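Local coordinates for amidohydrolase 3 domain-containing protein (Pyrococcus furiosus, PDB 3ICJ), which is probably a zinc-dependent amidohydrolase that cleaves carbon-nitrogen bonds other than peptide bonds, its physiological substrate not being known, at residues M94-S100 against Y470-A475; Q228-L232 against R260-N264; G235-V239 against A492-I496. All blocks are in the same frame, centred on the assembly; numbering follows the deposited sequence. Where two conformers were deposited one is given.

Interaction 1: M94-S100 against Y470-A475; sequences MPAFFDS and YTHGSA
F97 turns the edge of its ring to the face of Y470 in a T-shaped pair, centroids 5.2 Å apart and planes at 70°, with F97 CD1 lying over that face. At the rim of the tyrosine ring, close to its plane, sit F98 O and D99 CA. The F98 ring goes the other way: one of its faces rests on the helix backbone, where A475 CA makes a CH-pi contact 3.9 Å from the ring centroid, and S474 O lies over the same face. With CG anti to the backbone N (chi1 -169°), the F98 ring is laid along the helix; A475 CB touches F98 CD1 at 3.7 Å.

Strand and helix are also bonded directly, F98 N donating to Y470 O at 3.0 Å and 165°. S474 OG stands 2.8 Å from F98 O and 3.2 Å from S100 OG, in a polar cluster that S393 joins through S100. One water bridges D99 OD2, at 2.6 Å, and Y470 OH; D99 OD2 is also held by T433, and D99 OD1 by the backbone of zinc ligand H101. T471 CG2 packs against A96 O at 3.5 Å.

Helix 463-477 thus packs on strand 92-102, the amidohydrolase barrel strand that carries H101. Strand 236-244 runs parallel beside it, strand 494-497 pairs with it antiparallel near M94, and helix 442-451 packs against both F97 and Y470.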
loop_
_atom_site.group_PDB
_atom_site.type_symbol
_atom_site.label_atom_id
_atom_site.label_comp_id
_atom_site.label_asym_id
_atom_site.label_seq_id
_atom_site.Cartn_x
_atom_site.Cartn_y
_atom_site.Cartn_z
ATOM N N MET A 94 7.266 -10.318 18.403
ATOM C CA MET A 94 7.544 -8.912 18.008
ATOM C C MET A 94 6.232 -8.191 17.645
ATOM O O MET A 94 5.234 -8.861 17.329
ATOM C CB MET A 94 8.571 -8.872 16.839
ATOM C CG MET A 94 8.067 -9.364 15.441
ATOM S SD MET A 94 9.207 -9.013 14.043
ATOM C CE MET A 94 8.672 -7.352 13.607
ATOM N N PRO A 95 6.218 -6.831 17.670
ATOM C CA PRO A 95 5.030 -6.124 17.187
ATOM C C PRO A 95 4.749 -6.539 15.745
ATOM O O PRO A 95 5.700 -6.752 14.959
ATOM C CB PRO A 95 5.449 -4.642 17.250
ATOM C CG PRO A 95 6.559 -4.611 18.272
ATOM C CD PRO A 95 7.300 -5.892 18.040
ATOM N N ALA A 96 3.466 -6.713 15.418
ATOM C CA ALA A 96 3.082 -7.069 14.070
ATOM C C ALA A 96 3.445 -5.950 13.091
ATOM O O ALA A 96 3.581 -4.777 13.479
ATOM C CB ALA A 96 1.589 -7.406 13.994
ATOM N N PHE A 97 3.649 -6.332 11.834
ATOM C CA PHE A 97 3.965 -5.365 10.793
ATOM C C PHE A 97 2.792 -4.424 10.564
ATOM O O PHE A 97 1.635 -4.797 10.760
ATOM C CB PHE A 97 4.362 -6.066 9.496
ATOM C CG PHE A 97 5.684 -6.780 9.585
ATOM C CD1 PHE A 97 6.869 -6.064 9.607
ATOM C CD2 PHE A 97 5.735 -8.175 9.678
ATOM C CE1 PHE A 97 8.108 -6.716 9.720
ATOM C CE2 PHE A 97 6.981 -8.842 9.761
ATOM C CZ PHE A 97 8.160 -8.100 9.793
ATOM N N PHE A 98 3.123 -3.209 10.160
ATOM C CA PHE A 98 2.159 -2.173 9.876
ATOM C C PHE A 98 2.602 -1.663 8.515
ATOM O O PHE A 98 3.647 -1.013 8.409
ATOM C CB PHE A 98 2.271 -1.075 10.956
ATOM C CG PHE A 98 1.141 -0.046 10.957
ATOM C CD1 PHE A 98 0.581 0.362 12.161
ATOM C CD2 PHE A 98 0.626 0.493 9.773
ATOM C CE1 PHE A 98 -0.455 1.315 12.195
ATOM C CE2 PHE A 98 -0.414 1.443 9.795
ATOM C CZ PHE A 98 -0.958 1.845 11.009
ATOM N N ASP A 99 1.826 -1.981 7.473
ATOM C CA ASP A 99 2.088 -1.489 6.124
ATOM C C ASP A 99 1.385 -0.139 5.943
ATOM O O ASP A 99 0.158 -0.064 5.853
ATOM C CB ASP A 99 1.598 -2.524 5.086
ATOM C CG ASP A 99 2.097 -2.239 3.667
ATOM O OD1 ASP A 99 2.051 -1.088 3.222
ATOM O OD2 ASP A 99 2.503 -3.177 2.958
ATOM N N SER A 100 2.152 0.946 5.879
ATOM C CA SER A 100 1.522 2.264 5.950
ATOM C C SER A 100 0.874 2.748 4.634
ATOM O O SER A 100 0.240 3.793 4.620
ATOM C CB SER A 100 2.491 3.303 6.512
ATOM O OG SER A 100 3.759 3.202 5.899
ATOM N N TYR A 470 9.043 -0.508 9.953
ATOM C CA TYR A 470 7.948 -1.331 9.468
ATOM C C TYR A 470 6.930 -1.679 10.557
ATOM O O TYR A 470 5.975 -2.380 10.308
ATOM C CB TYR A 470 8.505 -2.608 8.852
ATOM C CG TYR A 470 7.868 -3.055 7.565
ATOM C CD1 TYR A 470 8.628 -3.579 6.551
ATOM C CD2 TYR A 470 6.510 -2.973 7.376
ATOM C CE1 TYR A 470 8.056 -4.008 5.396
ATOM C CE2 TYR A 470 5.935 -3.392 6.223
ATOM C CZ TYR A 470 6.712 -3.911 5.234
ATOM O OH TYR A 470 6.140 -4.335 4.083
ATOM N N THR A 471 7.152 -1.169 11.758
ATOM C CA THR A 471 6.224 -1.317 12.856
ATOM C C THR A 471 5.767 0.028 13.428
ATOM O O THR A 471 4.748 0.554 13.034
ATOM C CB THR A 471 6.797 -2.229 13.957
ATOM O OG1 THR A 471 8.084 -1.762 14.344
ATOM C CG2 THR A 471 6.926 -3.646 13.474
ATOM N N HIS A 472 6.536 0.584 14.352
ATOM C CA HIS A 472 6.196 1.850 14.968
ATOM C C HIS A 472 6.329 3.011 13.993
ATOM O O HIS A 472 5.595 3.964 14.066
ATOM C CB HIS A 472 7.030 2.107 16.228
ATOM C CG HIS A 472 6.520 3.231 17.077
ATOM N ND1 HIS A 472 7.309 4.282 17.474
ATOM C CD2 HIS A 472 5.294 3.470 17.595
ATOM C CE1 HIS A 472 6.599 5.111 18.211
ATOM N NE2 HIS A 472 5.372 4.643 18.295
ATOM N N GLY A 473 7.266 2.901 13.070
ATOM C CA GLY A 473 7.509 3.966 12.097
ATOM C C GLY A 473 6.248 4.199 11.286
ATOM O O GLY A 473 5.715 5.307 11.229
ATOM N N SER A 474 5.755 3.115 10.695
ATOM C CA SER A 474 4.500 3.108 9.979
ATOM C C SER A 474 3.308 3.606 10.804
ATOM O O SER A 474 2.501 4.394 10.309
ATOM C CB SER A 474 4.236 1.705 9.470
ATOM O OG SER A 474 4.993 1.449 8.301
ATOM N N ALA A 475 3.214 3.158 12.052
ATOM C CA ALA A 475 2.160 3.601 12.953
ATOM C C ALA A 475 2.172 5.106 13.153
ATOM O O ALA A 475 1.129 5.755 13.067
ATOM C CB ALA A 475 2.268 2.884 14.299
HETATM O O HOH W 1 3.581 -5.281 4.030
#

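Interaction 2: Q228-L232 against R260-N264; sequences QEHLL and RLKMN
Two hydrogen bonds through one side-chain amide tie Q228 to the backbone of the 260-264 loop. Q228 NE2 donates to R260 O at 3.0 Å, a straight bond (171°) that lies in the plane of the carbonyl and in that of the amide. The second runs the other way, from K262 N to Q228 OE1 at 2.7 Å. It is nearly linear at the hydrogen (176°), but the donor stands well above the plane of the Q228 carbonyl and so misses the lone-pair directions. Q228 reaches the loop because CG is anti to the backbone N (chi1 160°) and the chain runs on extended; the two bonds then fix which way round its amide is turned.

The loop held in this way joins helix 246-257 to strand 264-269, and Q228 reaches it from helix 217-233. Both helices belong to the outer layer of the alpha/beta barrel expected of an amidohydrolase, and strand 264-269 lies parallel to strand 236-244 in its sheet.

The apolar contacts lie on the same side of helix 217-233. M263 bends at its last torsion, and its CE comes 3.8 Å from L231 CB, the two side chains crossing at about a right angle. L232 lies against the loop with both branches: CD1 is 3.9 Å from K262 CB, and CD2 is 4.2 Å from M263 CB. L231 also touches V236 and V239 of the neighbouring strand.

The guanidinium of R260 turns away from Q228 to form salt bridges with E225 and E258.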
loop_
_atom_site.group_PDB
_atom_site.type_symbol
_atom_site.label_atom_id
_atom_site.label_comp_id
_atom_site.label_asym_id
_atom_site.label_seq_id
_atom_site.Cartn_x
_atom_site.Cartn_y
_atom_site.Cartn_z
ATOM N N GLN A 228 -6.964 -9.190 3.041
ATOM C CA GLN A 228 -6.817 -9.266 4.489
ATOM C C GLN A 228 -6.277 -10.633 4.931
ATOM O O GLN A 228 -5.349 -10.694 5.741
ATOM C CB GLN A 228 -8.145 -8.930 5.165
ATOM C CG GLN A 228 -8.285 -9.414 6.577
ATOM C CD GLN A 228 -9.602 -8.946 7.171
ATOM O OE1 GLN A 228 -9.685 -7.841 7.689
ATOM N NE2 GLN A 228 -10.638 -9.786 7.085
ATOM N N GLU A 229 -6.829 -11.711 4.374
ATOM C CA GLU A 229 -6.306 -13.065 4.623
ATOM C C GLU A 229 -4.844 -13.231 4.223
ATOM O O GLU A 229 -4.072 -13.853 4.946
ATOM C CB GLU A 229 -7.160 -14.148 3.946
ATOM C CG GLU A 229 -8.503 -14.368 4.618
ATOM C CD GLU A 229 -8.395 -14.613 6.137
ATOM O OE1 GLU A 229 -7.637 -15.508 6.558
ATOM O OE2 GLU A 229 -9.074 -13.914 6.917
ATOM N N HIS A 230 -4.469 -12.629 3.093
ATOM C CA HIS A 230 -3.112 -12.713 2.574
ATOM C C HIS A 230 -2.160 -11.944 3.495
ATOM O O HIS A 230 -1.120 -12.479 3.885
ATOM C CB HIS A 230 -3.084 -12.173 1.142
ATOM C CG HIS A 230 -1.722 -12.123 0.519
ATOM N ND1 HIS A 230 -1.066 -13.246 0.060
ATOM C CD2 HIS A 230 -0.914 -11.072 0.236
ATOM C CE1 HIS A 230 0.093 -12.893 -0.464
ATOM N NE2 HIS A 230 0.214 -11.579 -0.361
ATOM N N LEU A 231 -2.552 -10.726 3.876
ATOM C CA LEU A 231 -1.728 -9.860 4.711
ATOM C C LEU A 231 -1.496 -10.424 6.120
ATOM O O LEU A 231 -0.361 -10.381 6.631
ATOM C CB LEU A 231 -2.326 -8.451 4.799
ATOM C CG LEU A 231 -2.157 -7.660 3.496
ATOM C CD1 LEU A 231 -3.102 -6.470 3.490
ATOM C CD2 LEU A 231 -0.720 -7.212 3.269
ATOM N N LEU A 232 -2.565 -10.947 6.726
ATOM C CA LEU A 232 -2.495 -11.580 8.043
ATOM C C LEU A 232 -1.540 -12.775 8.079
ATOM O O LEU A 232 -0.746 -12.892 9.019
ATOM C CB LEU A 232 -3.887 -11.979 8.554
ATOM C CG LEU A 232 -4.819 -10.837 9.007
ATOM C CD1 LEU A 232 -6.184 -11.429 9.316
ATOM C CD2 LEU A 232 -4.260 -10.064 10.209
ATOM N N ARG A 260 -16.378 -8.697 10.248
ATOM C CA ARG A 260 -15.566 -9.432 9.263
ATOM C C ARG A 260 -14.228 -8.754 8.940
ATOM O O ARG A 260 -13.411 -9.294 8.177
ATOM C CB ARG A 260 -16.394 -9.684 8.000
ATOM C CG ARG A 260 -17.308 -10.890 8.117
ATOM C CD ARG A 260 -18.428 -10.912 7.060
ATOM N NE ARG A 260 -17.969 -11.090 5.675
ATOM C CZ ARG A 260 -18.772 -11.172 4.603
ATOM N NH1 ARG A 260 -18.252 -11.321 3.391
ATOM N NH2 ARG A 260 -20.098 -11.105 4.727
ATOM N N LEU A 261 -13.993 -7.574 9.514
ATOM C CA LEU A 261 -12.654 -6.982 9.485
ATOM C C LEU A 261 -11.824 -7.577 10.602
ATOM O O LEU A 261 -12.262 -7.588 11.757
ATOM C CB LEU A 261 -12.689 -5.459 9.645
ATOM C CG LEU A 261 -13.055 -4.648 8.413
ATOM C CD1 LEU A 261 -12.899 -3.152 8.698
ATOM C CD2 LEU A 261 -12.249 -5.076 7.147
ATOM N N LYS A 262 -10.626 -8.055 10.255
ATOM C CA LYS A 262 -9.737 -8.722 11.215
ATOM C C LYS A 262 -8.362 -8.035 11.331
ATOM O O LYS A 262 -7.421 -8.590 11.910
ATOM C CB LYS A 262 -9.579 -10.205 10.847
ATOM C CG LYS A 262 -10.881 -11.039 10.925
ATOM C CD LYS A 262 -11.452 -11.074 12.344
ATOM C CE LYS A 262 -12.524 -12.149 12.535
ATOM N NZ LYS A 262 -13.724 -11.921 11.677
ATOM N N MET A 263 -8.252 -6.827 10.791
ATOM C CA MET A 263 -7.003 -6.073 10.826
ATOM C C MET A 263 -7.384 -4.617 10.960
ATOM O O MET A 263 -8.526 -4.255 10.662
ATOM C CB MET A 263 -6.119 -6.381 9.572
ATOM C CG MET A 263 -6.506 -5.746 8.189
ATOM S SD MET A 263 -5.472 -6.262 6.713
ATOM C CE MET A 263 -3.917 -6.313 7.467
ATOM N N ASN A 264 -6.455 -3.793 11.444
ATOM C CA ASN A 264 -6.665 -2.352 11.580
ATOM C C ASN A 264 -6.523 -1.649 10.248
ATOM O O ASN A 264 -5.500 -1.762 9.609
ATOM C CB ASN A 264 -5.686 -1.773 12.583
ATOM C CG ASN A 264 -5.768 -2.470 13.904
ATOM O OD1 ASN A 264 -6.844 -2.521 14.523
ATOM N ND2 ASN A 264 -4.644 -3.042 14.352
#

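Interaction 3: G235-V239 against A492-I496; sequences GVHSV and AEYII
H237 and E493 meet in a histidine-carboxylate hydrogen bond, ND1 of the ring donating to E493 OE1 at 2.9 Å with an N-H...O angle of 152°. The carboxylate oxygen lies near the plane of the imidazole, at its ND1 edge. On the carboxylate, the donor meets the anti side of OE1, 25° out of the carboxylate plane, and the two flat groups are turned almost perpendicular, 87° apart. The glutamate chain folds at chi2, which brings its carboxylate back alongside H237, where OE1 is also 3.5 Å from H237 CB.

The rest of the ring lies beside the next two residues of 492-496. H237 CE1 is 3.5 Å from Y494 O, and NE2 is 3.8 Å from I495 CG2. That same methyl is 3.8 Å from G235 O, so I495 fits against the backbone of 235 as well as against the imidazole.

Further out, the second carboxylate oxygen fixes the glutamate: E493 OE2 forms a salt bridge with R289 and accepts a hydrogen bond from N264 ND2, which also bonds to S238 OG. R289 would be expected to favour the negative charge on E493. G235, with a positive phi, closes helix 217-233 in a Schellman motif and turns the chain into the strand that carries H237.

Strand 92-102 lies between the two segments, pairing in parallel with 236-244 and antiparallel with 494-497; A96 of that strand touches both H237 and I495. On its other flank strand 236-244 pairs with strand 264-269, while L232 of helix 217-233 packs on H237. Strand 57-61 meets 492-496 through I60, which touches A492 and Y494.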
loop_
_atom_site.group_PDB
_atom_site.type_symbol
_atom_site.label_atom_id
_atom_site.label_comp_id
_atom_site.label_asym_id
_atom_site.label_seq_id
_atom_site.Cartn_x
_atom_site.Cartn_y
_atom_site.Cartn_z
ATOM N N GLY A 235 1.920 -11.719 8.554
ATOM C CA GLY A 235 2.198 -11.008 9.800
ATOM C C GLY A 235 1.885 -9.517 9.827
ATOM O O GLY A 235 2.366 -8.804 10.709
ATOM N N VAL A 236 1.082 -9.044 8.870
ATOM C CA VAL A 236 0.684 -7.638 8.790
ATOM C C VAL A 236 -0.717 -7.502 9.392
ATOM O O VAL A 236 -1.691 -8.108 8.897
ATOM C CB VAL A 236 0.680 -7.101 7.303
ATOM C CG1 VAL A 236 0.255 -5.627 7.236
ATOM C CG2 VAL A 236 2.039 -7.312 6.638
ATOM N N HIS A 237 -0.821 -6.737 10.470
ATOM C CA HIS A 237 -2.095 -6.604 11.197
ATOM C C HIS A 237 -2.738 -5.224 11.079
ATOM O O HIS A 237 -3.832 -5.025 11.598
ATOM C CB HIS A 237 -1.910 -6.909 12.688
ATOM C CG HIS A 237 -1.594 -8.340 12.999
ATOM N ND1 HIS A 237 -1.770 -8.867 14.260
ATOM C CD2 HIS A 237 -1.061 -9.333 12.248
ATOM C CE1 HIS A 237 -1.393 -10.135 14.264
ATOM N NE2 HIS A 237 -0.943 -10.438 13.058
ATOM N N SER A 238 -2.039 -4.266 10.463
ATOM C CA SER A 238 -2.554 -2.894 10.294
ATOM C C SER A 238 -2.078 -2.334 8.963
ATOM O O SER A 238 -0.956 -2.632 8.533
ATOM C CB SER A 238 -2.096 -1.958 11.441
ATOM O OG SER A 238 -2.116 -2.586 12.716
ATOM N N VAL A 239 -2.927 -1.544 8.301
ATOM C CA VAL A 239 -2.625 -1.007 6.977
ATOM C C VAL A 239 -3.101 0.432 6.840
ATOM O O VAL A 239 -4.112 0.827 7.433
ATOM C CB VAL A 239 -3.224 -1.844 5.793
ATOM C CG1 VAL A 239 -2.587 -3.232 5.716
ATOM C CG2 VAL A 239 -4.741 -1.971 5.899
ATOM N N ALA A 492 -2.431 -4.876 21.367
ATOM C CA ALA A 492 -1.636 -6.095 21.352
ATOM C C ALA A 492 -1.688 -6.754 19.980
ATOM O O ALA A 492 -2.425 -7.715 19.777
ATOM C CB ALA A 492 -2.105 -7.054 22.442
ATOM N N GLU A 493 -0.939 -6.192 19.035
ATOM C CA GLU A 493 -0.778 -6.785 17.714
ATOM C C GLU A 493 0.631 -7.342 17.693
ATOM O O GLU A 493 1.611 -6.597 17.697
ATOM C CB GLU A 493 -1.006 -5.761 16.583
ATOM C CG GLU A 493 -2.361 -5.039 16.601
ATOM C CD GLU A 493 -3.546 -5.905 16.193
ATOM O OE1 GLU A 493 -3.368 -7.102 15.863
ATOM O OE2 GLU A 493 -4.671 -5.380 16.209
ATOM N N TYR A 494 0.728 -8.662 17.748
ATOM C CA TYR A 494 2.015 -9.317 17.833
ATOM C C TYR A 494 2.078 -10.500 16.909
ATOM O O TYR A 494 1.043 -11.084 16.552
ATOM C CB TYR A 494 2.308 -9.772 19.278
ATOM C CG TYR A 494 1.321 -10.797 19.820
ATOM C CD1 TYR A 494 1.531 -12.168 19.640
ATOM C CD2 TYR A 494 0.195 -10.394 20.542
ATOM C CE1 TYR A 494 0.637 -13.104 20.139
ATOM C CE2 TYR A 494 -0.706 -11.328 21.053
ATOM C CZ TYR A 494 -0.480 -12.675 20.849
ATOM O OH TYR A 494 -1.374 -13.590 21.352
ATOM N N ILE A 495 3.297 -10.887 16.549
ATOM C CA ILE A 495 3.482 -12.115 15.794
ATOM C C ILE A 495 4.511 -12.982 16.518
ATOM O O ILE A 495 5.360 -12.466 17.246
ATOM C CB ILE A 495 3.884 -11.850 14.308
ATOM C CG1 ILE A 495 5.130 -10.957 14.227
ATOM C CG2 ILE A 495 2.703 -11.252 13.538
ATOM C CD1 ILE A 495 5.702 -10.775 12.823
ATOM N N ILE A 496 4.404 -14.294 16.335
ATOM C CA ILE A 496 5.276 -15.260 17.009
ATOM C C ILE A 496 6.174 -15.935 15.968
ATOM O O ILE A 496 5.696 -16.464 14.971
ATOM C CB ILE A 496 4.459 -16.318 17.808
ATOM C CG1 ILE A 496 3.531 -15.625 18.826
ATOM C CG2 ILE A 496 5.386 -17.344 18.493
ATOM C CD1 ILE A 496 2.493 -16.549 19.458
#

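Interaction 1 is wholly buried, interaction 2 partly so, and interaction 3 lies at the surface, away from the zinc site. All gather round strand 236-244 and its neighbours. Interactions 1 and 3 share strand 92-102: M94 O bonds I495 N and A96 N bonds E493 O, each at 2.9 Å, while F98 CD1 packs on S238 CB. Interactions 2 and 3 join where N264 pairs with H237 and V239 through backbone bonds. The chemistry changes with depth: aromatic stacking and a hydroxyl cluster beside the metal-bearing strand in 94-100/470-475, a side-chain amide gripping a loop in 228-232/260-264, and an imidazole-carboxylate pair in 235-239/492-496.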